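Local coordinates for coat protein (Tobacco streak virus, PDB 4Y6X) that builds the protein shell of the virion, probably an icosahedral capsid, with this jelly-roll part and, as the whole protein, probably binds the viral RNA, at residues Asn43-Phe48 and Arg124-Cys129; Phe48-Val52 and Phe64-Leu68; Leu68-Val72 and Phe101-Arg107. All blocks are in the same frame, centred on the assembly; numbering follows the deposited sequence.

Interaction 1 of 3, residues Asn43-Phe48 and Arg124-Cys129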
ATOM      1  N   ASN A  43     -18.240  15.988  10.277  1.00 61.72           N
ATOM      2  CA  ASN A  43     -16.791  16.150  10.365  1.00 57.93           C
ATOM      3  C   ASN A  43     -16.070  15.241   9.380  1.00 46.11           C
ATOM      4  O   ASN A  43     -16.505  14.135   9.099  1.00 53.51           O
ATOM      5  CB  ASN A  43     -16.301  15.835  11.795  1.00 57.51           C
ATOM      6  CG  ASN A  43     -16.822  16.822  12.833  1.00 65.12           C
ATOM      7  OD1 ASN A  43     -17.450  16.424  13.820  1.00 63.35           O
ATOM      8  ND2 ASN A  43     -16.562  18.116  12.612  1.00 57.76           N
ATOM      9  N   ASP A  44     -14.956  15.721   8.853  1.00 39.54           N
ATOM     10  CA  ASP A  44     -14.039  14.877   8.088  1.00 35.89           C
ATOM     11  C   ASP A  44     -12.986  14.306   9.017  1.00 35.88           C
ATOM     12  O   ASP A  44     -12.303  15.062   9.709  1.00 36.37           O
ATOM     13  CB  ASP A  44     -13.363  15.683   6.994  1.00 39.77           C
ATOM     14  CG  ASP A  44     -14.352  16.144   5.928  1.00 42.97           C
ATOM     15  OD1 ASP A  44     -15.068  15.239   5.443  1.00 39.35           O
ATOM     16  OD2 ASP A  44     -14.386  17.358   5.587  1.00 37.54           O
ATOM     17  N   ALA A  45     -12.916  12.988   9.094  1.00 33.62           N
ATOM     18  CA  ALA A  45     -12.045  12.293  10.024  1.00 36.06           C
ATOM     19  C   ALA A  45     -11.357  11.169   9.292  1.00 37.58           C
ATOM     20  O   ALA A  45     -11.995  10.449   8.562  1.00 38.55           O
ATOM     21  CB  ALA A  45     -12.830  11.705  11.168  1.00 35.26           C
ATOM     22  N   ILE A  46     -10.068  11.001   9.528  1.00 35.87           N
ATOM     23  CA  ILE A  46      -9.375   9.793   9.109  1.00 34.81           C
ATOM     24  C   ILE A  46      -8.863   9.014  10.319  1.00 32.07           C
ATOM     25  O   ILE A  46      -8.001   9.516  11.055  1.00 30.70           O
ATOM     26  CB  ILE A  46      -8.230  10.149   8.185  1.00 39.31           C
ATOM     27  CG1 ILE A  46      -8.815  10.908   7.006  1.00 43.99           C
ATOM     28  CG2 ILE A  46      -7.518   8.869   7.730  1.00 44.39           C
ATOM     29  CD1 ILE A  46      -7.769  11.397   6.055  1.00 43.61           C
ATOM     30  N   PRO A  47      -9.387   7.785  10.545  1.00 32.12           N
ATOM     31  CA  PRO A  47      -8.942   7.000  11.685  1.00 33.50           C
ATOM     32  C   PRO A  47      -7.530   6.483  11.526  1.00 34.89           C
ATOM     33  O   PRO A  47      -7.091   6.211  10.407  1.00 29.65           O
ATOM     34  CB  PRO A  47      -9.911   5.816  11.722  1.00 37.92           C
ATOM     35  CG  PRO A  47     -10.997   6.138  10.761  1.00 39.51           C
ATOM     36  CD  PRO A  47     -10.410   7.078   9.761  1.00 37.01           C
ATOM     37  N   PHE A  48      -6.821   6.383  12.638  1.00 32.67           N
ATOM     38  CA  PHE A  48      -5.451   5.879  12.625  1.00 36.89           C
ATOM     39  C   PHE A  48      -5.328   4.469  12.055  1.00 38.41           C
ATOM     40  O   PHE A  48      -4.364   4.192  11.359  1.00 34.27           O
ATOM     41  CB  PHE A  48      -4.805   5.972  13.999  1.00 37.02           C
ATOM     42  CG  PHE A  48      -3.348   5.736  13.987  1.00 40.63           C
ATOM     43  CD1 PHE A  48      -2.485   6.688  13.497  1.00 42.67           C
ATOM     44  CD2 PHE A  48      -2.809   4.543  14.477  1.00 44.77           C
ATOM     45  CE1 PHE A  48      -1.111   6.451  13.475  1.00 42.65           C
ATOM     46  CE2 PHE A  48      -1.433   4.323  14.493  1.00 44.97           C
ATOM     47  CZ  PHE A  48      -0.579   5.288  13.998  1.00 41.57           C
ATOM     48  N   ARG A 124      -7.808   6.522  17.687  1.00 33.00           N
ATOM     49  CA  ARG A 124      -7.436   7.876  17.304  1.00 32.48           C
ATOM     50  C   ARG A 124      -7.803   8.219  15.861  1.00 32.44           C
ATOM     51  O   ARG A 124      -7.819   7.369  14.980  1.00 29.76           O
ATOM     52  CB  ARG A 124      -5.948   8.092  17.529  1.00 37.49           C
ATOM     53  CG  ARG A 124      -5.546   7.935  19.001  1.00 43.82           C
ATOM     54  CD  ARG A 124      -4.479   8.930  19.343  1.00 52.22           C
ATOM     55  NE  ARG A 124      -3.865   8.690  20.648  1.00 53.24           N
ATOM     56  CZ  ARG A 124      -2.655   9.133  20.986  1.00 57.06           C
ATOM     57  NH1 ARG A 124      -1.927   9.838  20.118  1.00 53.07           N
ATOM     58  NH2 ARG A 124      -2.162   8.860  22.190  1.00 63.40           N
ATOM     59  N   ALA A 125      -8.049   9.483  15.626  1.00 29.98           N
ATOM     60  CA  ALA A 125      -8.309   9.988  14.302  1.00 29.58           C
ATOM     61  C   ALA A 125      -7.800  11.382  14.162  1.00 29.89           C
ATOM     62  O   ALA A 125      -7.619  12.101  15.160  1.00 25.75           O
ATOM     63  CB  ALA A 125      -9.790   9.940  13.998  1.00 31.54           C
ATOM     64  N   ILE A 126      -7.580  11.784  12.917  1.00 25.97           N
ATOM     65  CA  ILE A 126      -7.346  13.184  12.632  1.00 25.99           C
ATOM     66  C   ILE A 126      -8.626  13.739  12.061  1.00 25.36           C
ATOM     67  O   ILE A 126      -9.252  13.106  11.229  1.00 24.82           O
ATOM     68  CB  ILE A 126      -6.146  13.355  11.719  1.00 29.34           C
ATOM     69  CG1 ILE A 126      -4.894  12.950  12.495  1.00 35.90           C
ATOM     70  CG2 ILE A 126      -5.986  14.825  11.342  1.00 30.60           C
ATOM     71  CD1 ILE A 126      -3.911  12.312  11.605  1.00 43.65           C
ATOM     72  N   VAL A 127      -9.019  14.905  12.542  1.00 24.68           N
ATOM     73  CA  VAL A 127     -10.269  15.509  12.181  1.00 26.45           C
ATOM     74  C   VAL A 127     -10.043  16.919  11.663  1.00 24.88           C
ATOM     75  O   VAL A 127      -9.320  17.682  12.271  1.00 27.84           O
ATOM     76  CB  VAL A 127     -11.207  15.579  13.418  1.00 30.66           C
ATOM     77  CG1 VAL A 127     -12.529  16.271  13.083  1.00 29.87           C
ATOM     78  CG2 VAL A 127     -11.481  14.205  13.979  1.00 32.48           C
ATOM     79  N   TRP A 128     -10.682  17.259  10.543  1.00 23.46           N
ATOM     80  CA  TRP A 128     -10.661  18.591   9.976  1.00 25.89           C
ATOM     81  C   TRP A 128     -12.051  19.247  10.062  1.00 31.38           C
ATOM     82  O   TRP A 128     -13.042  18.579   9.790  1.00 31.16           O
ATOM     83  CB  TRP A 128     -10.334  18.570   8.492  1.00 25.21           C
ATOM     84  CG  TRP A 128      -8.955  18.276   8.162  1.00 23.05           C
ATOM     85  CD1 TRP A 128      -8.024  19.168   7.802  1.00 23.78           C
ATOM     86  CD2 TRP A 128      -8.325  16.986   8.156  1.00 23.22           C
ATOM     87  NE1 TRP A 128      -6.812  18.531   7.581  1.00 24.31           N
ATOM     88  CE2 TRP A 128      -6.986  17.186   7.784  1.00 24.77           C
ATOM     89  CE3 TRP A 128      -8.769  15.679   8.417  1.00 25.28           C
ATOM     90  CZ2 TRP A 128      -6.075  16.133   7.662  1.00 25.25           C
ATOM     91  CZ3 TRP A 128      -7.869  14.629   8.281  1.00 24.24           C
ATOM     92  CH2 TRP A 128      -6.545  14.861   7.887  1.00 24.57           C
ATOM     93  N   CYS A 129     -12.083  20.528  10.415  1.00 31.01           N
ATOM     94  CA  CYS A 129     -13.320  21.359  10.370  1.00 36.75           C
ATOM     95  C   CYS A 129     -13.095  22.556   9.449  1.00 29.48           C
ATOM     96  O   CYS A 129     -12.322  23.467   9.767  1.00 31.51           O
ATOM     97  CB  CYS A 129     -13.653  21.909  11.763  1.00 42.32           C
ATOM     98  SG  CYS A 129     -13.616  20.634  13.036  1.00 54.83           S
TER

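Interaction 2 of 3, residues Phe48-Val52 and Phe64-Leu68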
ATOM      1  N   PHE A  48      -6.821   6.383  12.638  1.00 32.67           N
ATOM      2  CA  PHE A  48      -5.451   5.879  12.625  1.00 36.89           C
ATOM      3  C   PHE A  48      -5.328   4.469  12.055  1.00 38.41           C
ATOM      4  O   PHE A  48      -4.364   4.192  11.359  1.00 34.27           O
ATOM      5  CB  PHE A  48      -4.805   5.972  13.999  1.00 37.02           C
ATOM      6  CG  PHE A  48      -3.348   5.736  13.987  1.00 40.63           C
ATOM      7  CD1 PHE A  48      -2.485   6.688  13.497  1.00 42.67           C
ATOM      8  CD2 PHE A  48      -2.809   4.543  14.477  1.00 44.77           C
ATOM      9  CE1 PHE A  48      -1.111   6.451  13.475  1.00 42.65           C
ATOM     10  CE2 PHE A  48      -1.433   4.323  14.493  1.00 44.97           C
ATOM     11  CZ  PHE A  48      -0.579   5.288  13.998  1.00 41.57           C
ATOM     12  N   LYS A  49      -6.273   3.582  12.341  1.00 40.66           N
ATOM     13  CA  LYS A  49      -6.205   2.214  11.784  1.00 40.98           C
ATOM     14  C   LYS A  49      -6.192   2.258  10.271  1.00 40.40           C
ATOM     15  O   LYS A  49      -5.498   1.485   9.671  1.00 48.52           O
ATOM     16  CB  LYS A  49      -7.339   1.295  12.293  1.00 44.33           C
ATOM     17  N   THR A  50      -6.920   3.184   9.652  1.00 39.06           N
ATOM     18  CA  THR A  50      -6.930   3.354   8.216  1.00 39.07           C
ATOM     19  C   THR A  50      -5.607   3.882   7.703  1.00 42.68           C
ATOM     20  O   THR A  50      -5.183   3.511   6.644  1.00 39.77           O
ATOM     21  CB  THR A  50      -8.016   4.379   7.788  1.00 47.93           C
ATOM     22  OG1 THR A  50      -9.281   3.858   8.157  1.00 50.50           O
ATOM     23  CG2 THR A  50      -8.018   4.684   6.280  1.00 48.91           C
ATOM     24  N   ILE A  51      -4.985   4.812   8.420  1.00 37.65           N
ATOM     25  CA  ILE A  51      -3.732   5.335   7.990  1.00 37.45           C
ATOM     26  C   ILE A  51      -2.693   4.223   7.866  1.00 40.81           C
ATOM     27  O   ILE A  51      -1.890   4.198   6.950  1.00 41.38           O
ATOM     28  CB  ILE A  51      -3.225   6.426   8.947  1.00 35.96           C
ATOM     29  CG1 ILE A  51      -4.054   7.692   8.752  1.00 36.96           C
ATOM     30  CG2 ILE A  51      -1.758   6.726   8.668  1.00 39.83           C
ATOM     31  CD1 ILE A  51      -3.937   8.703   9.858  1.00 41.27           C
ATOM     32  N   VAL A  52      -2.729   3.289   8.797  1.00 41.67           N
ATOM     33  CA  VAL A  52      -1.768   2.205   8.882  1.00 44.20           C
ATOM     34  C   VAL A  52      -2.071   1.010   7.980  1.00 43.46           C
ATOM     35  O   VAL A  52      -1.163   0.289   7.610  1.00 45.25           O
ATOM     36  CB  VAL A  52      -1.646   1.792  10.354  1.00 45.87           C
ATOM     37  CG1 VAL A  52      -1.111   0.376  10.505  1.00 62.14           C
ATOM     38  CG2 VAL A  52      -0.760   2.806  11.041  1.00 46.79           C
ATOM     39  N   PHE A  64       4.998   2.911  17.654  1.00 25.38           N
ATOM     40  CA  PHE A  64       4.775   4.075  16.818  1.00 24.90           C
ATOM     41  C   PHE A  64       5.270   5.311  17.533  1.00 25.28           C
ATOM     42  O   PHE A  64       4.906   5.538  18.675  1.00 24.86           O
ATOM     43  CB  PHE A  64       3.305   4.214  16.556  1.00 24.84           C
ATOM     44  CG  PHE A  64       2.763   3.156  15.724  1.00 28.49           C
ATOM     45  CD1 PHE A  64       2.322   1.971  16.282  1.00 30.39           C
ATOM     46  CD2 PHE A  64       2.735   3.300  14.348  1.00 28.37           C
ATOM     47  CE1 PHE A  64       1.797   0.957  15.481  1.00 33.95           C
ATOM     48  CE2 PHE A  64       2.246   2.280  13.536  1.00 30.42           C
ATOM     49  CZ  PHE A  64       1.775   1.115  14.094  1.00 35.66           C
ATOM     50  N   TYR A  65       6.131   6.077  16.882  1.00 23.24           N
ATOM     51  CA  TYR A  65       6.706   7.262  17.486  1.00 24.46           C
ATOM     52  C   TYR A  65       6.229   8.608  16.946  1.00 25.74           C
ATOM     53  O   TYR A  65       6.053   9.525  17.714  1.00 27.65           O
ATOM     54  CB  TYR A  65       8.195   7.205  17.368  1.00 24.11           C
ATOM     55  CG  TYR A  65       8.734   6.024  18.158  1.00 29.81           C
ATOM     56  CD1 TYR A  65       8.977   6.124  19.549  1.00 33.97           C
ATOM     57  CD2 TYR A  65       8.918   4.807  17.561  1.00 27.44           C
ATOM     58  CE1 TYR A  65       9.480   5.013  20.284  1.00 33.70           C
ATOM     59  CE2 TYR A  65       9.415   3.711  18.251  1.00 32.61           C
ATOM     60  CZ  TYR A  65       9.705   3.818  19.613  1.00 35.93           C
ATOM     61  OH  TYR A  65      10.192   2.734  20.260  1.00 34.23           O
ATOM     62  N   ARG A  66       5.983   8.731  15.650  1.00 24.29           N
ATOM     63  CA  ARG A  66       5.583  10.034  15.069  1.00 25.80           C
ATOM     64  C   ARG A  66       4.673   9.774  13.910  1.00 23.40           C
ATOM     65  O   ARG A  66       4.889   8.827  13.143  1.00 24.11           O
ATOM     66  CB  ARG A  66       6.805  10.774  14.524  1.00 28.34           C
ATOM     67  CG  ARG A  66       7.844  11.072  15.558  1.00 35.46           C
ATOM     68  CD  ARG A  66       9.084  11.773  15.019  1.00 36.21           C
ATOM     69  NE  ARG A  66       8.817  13.115  14.542  1.00 36.14           N
ATOM     70  CZ  ARG A  66       9.753  13.892  13.977  1.00 40.20           C
ATOM     71  NH1 ARG A  66      11.000  13.434  13.798  1.00 41.59           N
ATOM     72  NH2 ARG A  66       9.446  15.105  13.531  1.00 37.97           N
ATOM     73  N   LEU A  67       3.695  10.610  13.742  1.00 22.40           N
ATOM     74  CA  LEU A  67       2.928  10.655  12.529  1.00 22.32           C
ATOM     75  C   LEU A  67       3.067  12.074  11.955  1.00 25.83           C
ATOM     76  O   LEU A  67       2.788  13.061  12.667  1.00 23.14           O
ATOM     77  CB  LEU A  67       1.498  10.367  12.844  1.00 22.63           C
ATOM     78  CG  LEU A  67       0.541  10.676  11.683  1.00 25.02           C
ATOM     79  CD1 LEU A  67       0.713   9.728  10.501  1.00 26.55           C
ATOM     80  CD2 LEU A  67      -0.851  10.626  12.207  1.00 25.35           C
ATOM     81  N   LEU A  68       3.478  12.177  10.708  1.00 20.65           N
ATOM     82  CA  LEU A  68       3.572  13.425   9.973  1.00 22.62           C
ATOM     83  C   LEU A  68       2.488  13.505   8.962  1.00 23.39           C
ATOM     84  O   LEU A  68       2.276  12.534   8.182  1.00 23.10           O
ATOM     85  CB  LEU A  68       4.858  13.518   9.196  1.00 27.21           C
ATOM     86  CG  LEU A  68       6.132  14.014   9.908  1.00 30.99           C
ATOM     87  CD1 LEU A  68       6.298  13.570  11.317  1.00 30.78           C
ATOM     88  CD2 LEU A  68       7.379  13.719   9.082  1.00 30.99           C
TER

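Interaction 3 of 3, residues Leu68-Val72 and Phe101-Arg107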
ATOM      1  N   LEU A  68       3.478  12.177  10.708  1.00 20.65           N
ATOM      2  CA  LEU A  68       3.572  13.425   9.973  1.00 22.62           C
ATOM      3  C   LEU A  68       2.488  13.505   8.962  1.00 23.39           C
ATOM      4  O   LEU A  68       2.276  12.534   8.182  1.00 23.10           O
ATOM      5  CB  LEU A  68       4.858  13.518   9.196  1.00 27.21           C
ATOM      6  CG  LEU A  68       6.132  14.014   9.908  1.00 30.99           C
ATOM      7  CD1 LEU A  68       6.298  13.570  11.317  1.00 30.78           C
ATOM      8  CD2 LEU A  68       7.379  13.719   9.082  1.00 30.99           C
ATOM      9  N   ILE A  69       1.750  14.616   8.972  1.00 20.72           N
ATOM     10  CA  ILE A  69       0.806  14.851   7.938  1.00 23.46           C
ATOM     11  C   ILE A  69       0.998  16.215   7.311  1.00 22.53           C
ATOM     12  O   ILE A  69       1.464  17.184   7.962  1.00 23.30           O
ATOM     13  CB  ILE A  69      -0.604  14.614   8.378  1.00 30.35           C
ATOM     14  CG1 ILE A  69      -1.037  15.627   9.363  1.00 32.34           C
ATOM     15  CG2 ILE A  69      -0.840  13.244   9.042  1.00 34.09           C
ATOM     16  CD1 ILE A  69      -2.420  16.041   8.996  1.00 36.08           C
ATOM     17  N   GLY A  70       0.668  16.298   6.037  1.00 17.52           N
ATOM     18  CA  GLY A  70       0.721  17.573   5.324  1.00 19.02           C
ATOM     19  C   GLY A  70      -0.471  17.658   4.443  1.00 17.70           C
ATOM     20  O   GLY A  70      -0.919  16.642   3.924  1.00 19.51           O
ATOM     21  N   PHE A  71      -0.992  18.844   4.261  1.00 18.60           N
ATOM     22  CA  PHE A  71      -2.157  19.023   3.438  1.00 18.40           C
ATOM     23  C   PHE A  71      -2.296  20.425   2.954  1.00 18.90           C
ATOM     24  O   PHE A  71      -1.682  21.360   3.502  1.00 19.33           O
ATOM     25  CB  PHE A  71      -3.416  18.582   4.160  1.00 18.69           C
ATOM     26  CG  PHE A  71      -3.750  19.430   5.347  1.00 20.14           C
ATOM     27  CD1 PHE A  71      -3.228  19.118   6.596  1.00 21.32           C
ATOM     28  CD2 PHE A  71      -4.609  20.507   5.224  1.00 21.26           C
ATOM     29  CE1 PHE A  71      -3.516  19.890   7.718  1.00 22.32           C
ATOM     30  CE2 PHE A  71      -4.904  21.305   6.340  1.00 24.39           C
ATOM     31  CZ  PHE A  71      -4.340  20.988   7.577  1.00 24.63           C
ATOM     32  N   VAL A  72      -3.096  20.568   1.912  1.00 18.68           N
ATOM     33  CA  VAL A  72      -3.598  21.855   1.447  1.00 22.12           C
ATOM     34  C   VAL A  72      -5.114  21.789   1.441  1.00 24.77           C
ATOM     35  O   VAL A  72      -5.691  20.791   0.999  1.00 22.26           O
ATOM     36  CB  VAL A  72      -3.108  22.165   0.010  1.00 25.68           C
ATOM     37  CG1 VAL A  72      -3.673  23.480  -0.479  1.00 29.33           C
ATOM     38  CG2 VAL A  72      -1.618  22.369   0.016  1.00 28.34           C
ATOM     39  N   PHE A 101      -5.565  26.439   9.977  1.00 28.58           N
ATOM     40  CA  PHE A 101      -4.938  26.493   8.653  1.00 29.65           C
ATOM     41  C   PHE A 101      -5.665  27.478   7.777  1.00 28.13           C
ATOM     42  O   PHE A 101      -6.784  27.841   8.068  1.00 27.94           O
ATOM     43  CB  PHE A 101      -4.929  25.107   7.976  1.00 26.23           C
ATOM     44  CG  PHE A 101      -6.262  24.458   7.842  1.00 23.75           C
ATOM     45  CD1 PHE A 101      -7.085  24.730   6.778  1.00 25.55           C
ATOM     46  CD2 PHE A 101      -6.670  23.523   8.749  1.00 27.38           C
ATOM     47  CE1 PHE A 101      -8.309  24.096   6.648  1.00 24.44           C
ATOM     48  CE2 PHE A 101      -7.852  22.874   8.637  1.00 22.86           C
ATOM     49  CZ  PHE A 101      -8.680  23.171   7.590  1.00 26.72           C
ATOM     50  N   LYS A 102      -5.004  27.894   6.705  1.00 32.17           N
ATOM     51  CA  LYS A 102      -5.503  28.865   5.747  1.00 31.32           C
ATOM     52  C   LYS A 102      -5.724  28.262   4.369  1.00 32.21           C
ATOM     53  O   LYS A 102      -5.088  27.286   4.004  1.00 26.88           O
ATOM     54  CB  LYS A 102      -4.482  29.991   5.598  1.00 34.09           C
ATOM     55  CG  LYS A 102      -4.201  30.759   6.905  1.00 39.45           C
ATOM     56  CD  LYS A 102      -5.498  31.311   7.509  1.00 45.18           C
ATOM     57  N   LYS A 103      -6.615  28.877   3.605  1.00 26.62           N
ATOM     58  CA  LYS A 103      -6.971  28.414   2.292  1.00 27.48           C
ATOM     59  C   LYS A 103      -5.745  28.378   1.432  1.00 27.45           C
ATOM     60  O   LYS A 103      -4.931  29.269   1.489  1.00 24.20           O
ATOM     61  CB  LYS A 103      -7.990  29.372   1.707  1.00 32.00           C
ATOM     62  CG  LYS A 103      -8.353  29.104   0.272  1.00 41.66           C
ATOM     63  CD  LYS A 103      -9.424  30.043  -0.250  1.00 49.27           C
ATOM     64  CE  LYS A 103      -8.860  31.452  -0.507  1.00 54.93           C
ATOM     65  NZ  LYS A 103      -8.760  31.630  -1.983  1.00 62.34           N
ATOM     66  N   ASN A 104      -5.624  27.343   0.604  1.00 26.56           N
ATOM     67  CA  ASN A 104      -4.537  27.197  -0.359  1.00 26.24           C
ATOM     68  C   ASN A 104      -3.163  27.400   0.213  1.00 26.18           C
ATOM     69  O   ASN A 104      -2.299  27.865  -0.463  1.00 27.93           O
ATOM     70  CB  ASN A 104      -4.713  28.199  -1.496  1.00 27.89           C
ATOM     71  CG  ASN A 104      -5.958  27.935  -2.326  1.00 34.16           C
ATOM     72  OD1 ASN A 104      -6.472  26.809  -2.382  1.00 33.36           O
ATOM     73  ND2 ASN A 104      -6.451  28.971  -2.968  1.00 33.56           N
ATOM     74  N   THR A 105      -2.949  27.052   1.449  1.00 26.25           N
ATOM     75  CA  THR A 105      -1.633  27.164   2.058  1.00 28.05           C
ATOM     76  C   THR A 105      -1.242  25.827   2.680  1.00 24.69           C
ATOM     77  O   THR A 105      -1.930  25.275   3.541  1.00 22.92           O
ATOM     78  CB  THR A 105      -1.674  28.280   3.115  1.00 29.41           C
ATOM     79  OG1 THR A 105      -2.110  29.489   2.454  1.00 33.19           O
ATOM     80  CG2 THR A 105      -0.333  28.552   3.696  1.00 31.40           C
ATOM     81  N   TYR A 106      -0.137  25.274   2.211  1.00 24.41           N
ATOM     82  CA  TYR A 106       0.371  24.007   2.773  1.00 21.28           C
ATOM     83  C   TYR A 106       0.483  24.147   4.289  1.00 21.34           C
ATOM     84  O   TYR A 106       1.058  25.092   4.805  1.00 24.89           O
ATOM     85  CB  TYR A 106       1.717  23.647   2.161  1.00 19.91           C
ATOM     86  CG  TYR A 106       2.257  22.338   2.691  1.00 22.93           C
ATOM     87  CD1 TYR A 106       1.824  21.100   2.164  1.00 21.24           C
ATOM     88  CD2 TYR A 106       3.205  22.310   3.726  1.00 22.69           C
ATOM     89  CE1 TYR A 106       2.284  19.884   2.646  1.00 22.04           C
ATOM     90  CE2 TYR A 106       3.711  21.101   4.194  1.00 23.30           C
ATOM     91  CZ  TYR A 106       3.274  19.885   3.637  1.00 21.79           C
ATOM     92  OH  TYR A 106       3.775  18.690   4.074  1.00 24.93           O
ATOM     93  N   ARG A 107      -0.007  23.171   4.999  1.00 20.92           N
ATOM     94  CA  ARG A 107       0.119  23.080   6.437  1.00 22.19           C
ATOM     95  C   ARG A 107       0.628  21.712   6.804  1.00 21.05           C
ATOM     96  O   ARG A 107       0.220  20.696   6.223  1.00 19.13           O
ATOM     97  CB  ARG A 107      -1.263  23.289   6.993  1.00 26.01           C
ATOM     98  CG  ARG A 107      -1.414  23.239   8.463  1.00 28.50           C
ATOM     99  CD  ARG A 107      -0.541  24.336   8.984  1.00 36.94           C
ATOM    100  NE  ARG A 107      -1.139  25.036  10.094  1.00 37.75           N
ATOM    101  CZ  ARG A 107      -0.463  25.521  11.125  1.00 43.14           C
ATOM    102  NH1 ARG A 107       0.873  25.457  11.187  1.00 46.98           N
ATOM    103  NH2 ARG A 107      -1.142  26.088  12.113  1.00 46.07           N
TER

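Interaction 1 of 3, residues Asn43-Phe48 and Arg124-Cys129
Asp44-Pro47 and Ala125-Trp128 pair as antiparallel strands at one margin of the jelly-roll sandwich; within this chain 44-47 is the outermost strand of its sheet, and 125-130 joins it to 77-82. A backbone bond runs from Trp128 N to Asp44 O (2.9 Å). Ile46 and Ile126 exchange two more, Ile46 N to Ile126 O at 2.8 Å and Ile126 N to Ile46 O at 3.0 Å. A fourth, from Phe48 N to Arg124 O (2.7 Å), is nearly straight at 171° and carries the pairing into the first residue of helix 48-52. Pro47, the N-cap of that helix, occupies a non-hydrogen-bonded position opposite Ala125, so its missing N-H costs the pair nothing.

Side chains divide between two faces. On the inner one, Ile46 has CG1 anti to its carbonyl carbon (chi1 -58°) and an extended tail, which brings CD1 obliquely to CZ3 of Trp128 (3.9 Å). Ile126 CG2 lies over one face of the indole, while Asp44 O sits in the ring plane at its edge, 3.8 Å from CE3. On the other face Ala45 CB meets Val127 CG2 at 4.0 Å. The carboxylate of Asp44 turns to Arg139 and Lys38 in salt bridges. Polar backbone bonds thus fix the alignment of the strands, while the inner face offers aliphatic and indole surface to the opposing sheet.

Interaction 2 of 3, residues Phe48-Val52 and Phe64-Leu68
The ring of Phe48 meets that of Phe64 edge-to-face, a T-shaped pair with centroids 5.5 Å apart and planes at 81°. Phe48 CE2 stands 4.2 Å above the Phe64 plane, over the ring centre, and Phe48 CZ approaches Phe64 CD2 to 3.9 Å. Phe64 CD2 and Leu67 CD2 both lie at the edge of Phe48, the latter 4.4 Å from its CE1. Val52 CG2 reaches Phe64 CE2 obliquely at 3.9 Å, and Ile51 CG2 touches Leu67 CD1 at 4.3 Å.

The short helix 48-52 lies almost perpendicular to strand 64-68, and its axis is 12.0 Å away, so the backbones stay apart and side chains alone make the contact. Phe48 does this with CG anti to its backbone N (chi1 -168°), the ring projecting from the first turn toward the strand. On the strand, Phe64 and Leu67 both point inward although they are three residues apart: a classic beta bulge at Tyr65 and Arg66, opposite Ala148, resets the alternation.

Leu118 and Leu121 of helix 118-121 pack on both phenylalanines, and Leu113 of strand 107-117 joins them in this part of the core. No hydrogen bond crosses the contact. Its cohesion is dispersion between buried hydrocarbon groups, with the hydrogen-bearing rim of one ring directed at the pi face of the other supplying a weak orientational preference.

Interaction 3 of 3, residues Leu68-Val72 and Phe101-Arg107
In the jelly roll, Phe71 of strand 63-73 and Arg107 of strand 107-117 form an antiparallel hydrogen-bonded pair where the chain enters the second strand, just after a type II beta turn at Lys102-Thr105. Phe71 N bonds Arg107 O (3.0 Å) and Arg107 N bonds Phe71 O (2.9 Å). Thr105 OG1 donates to Lys103 O, bracing the turn, while Val72 CG1 rests against Asn104 CA (3.8 Å).

Phe71 carries the side-chain contact. Its CG lies between backbone N and carbonyl carbon (chi1 66°), which places the ring beside Arg107, the two side chains lying alongside and pointing the same way. Arg107 CB makes a CH-pi contact over one face, 4.2 Å from the centroid. The edge of Phe71 is turned to the face of Phe101 in a T-shaped pair, planes at 88°, with Phe71 CZ 3.6 Å from Phe101 CD2. Trp128 and Phe79 meet Phe71 edge-to-face as well, extending this aromatic cluster into the core. The guanidinium of Arg107 is bonded to Gly100 O and to Asn164 O of the second subunit.

The C-terminal segment of that subunit also passes Tyr106, consistent with the domain-swapped dimer. Tyr106 CG is anti to its backbone N (chi1 -179°), which lays the phenol along Gly70: OH sits 3.5 Å from Gly70 CA and is hydrogen-bonded to Phe161 O of the second subunit.

Overall arrangement
Apolar side chains of all three contacts contribute to the core between the two sheets of the jelly roll. Interactions 1 and 2 have centres about 12 Å apart and share Phe48, where strand 44-47 runs into helix 48-52; Ile126 CD1 also reaches Leu67 CD2 at 3.5 Å. Interactions 1 and 3, about 15 Å between centres, meet through Trp128, whose NE1 packs 3.5 Å from Phe71 CZ. Interactions 2 and 3, about 18 Å between centres, occupy successive parts of strand 63-73, with Leu68 as common end residue and no other touch between them. Interaction 1 thus bridges the other two from the facing sheet. Interaction 3 reaches the dimer interface through Tyr106 and Arg107, whereas no other chain touches interaction 1.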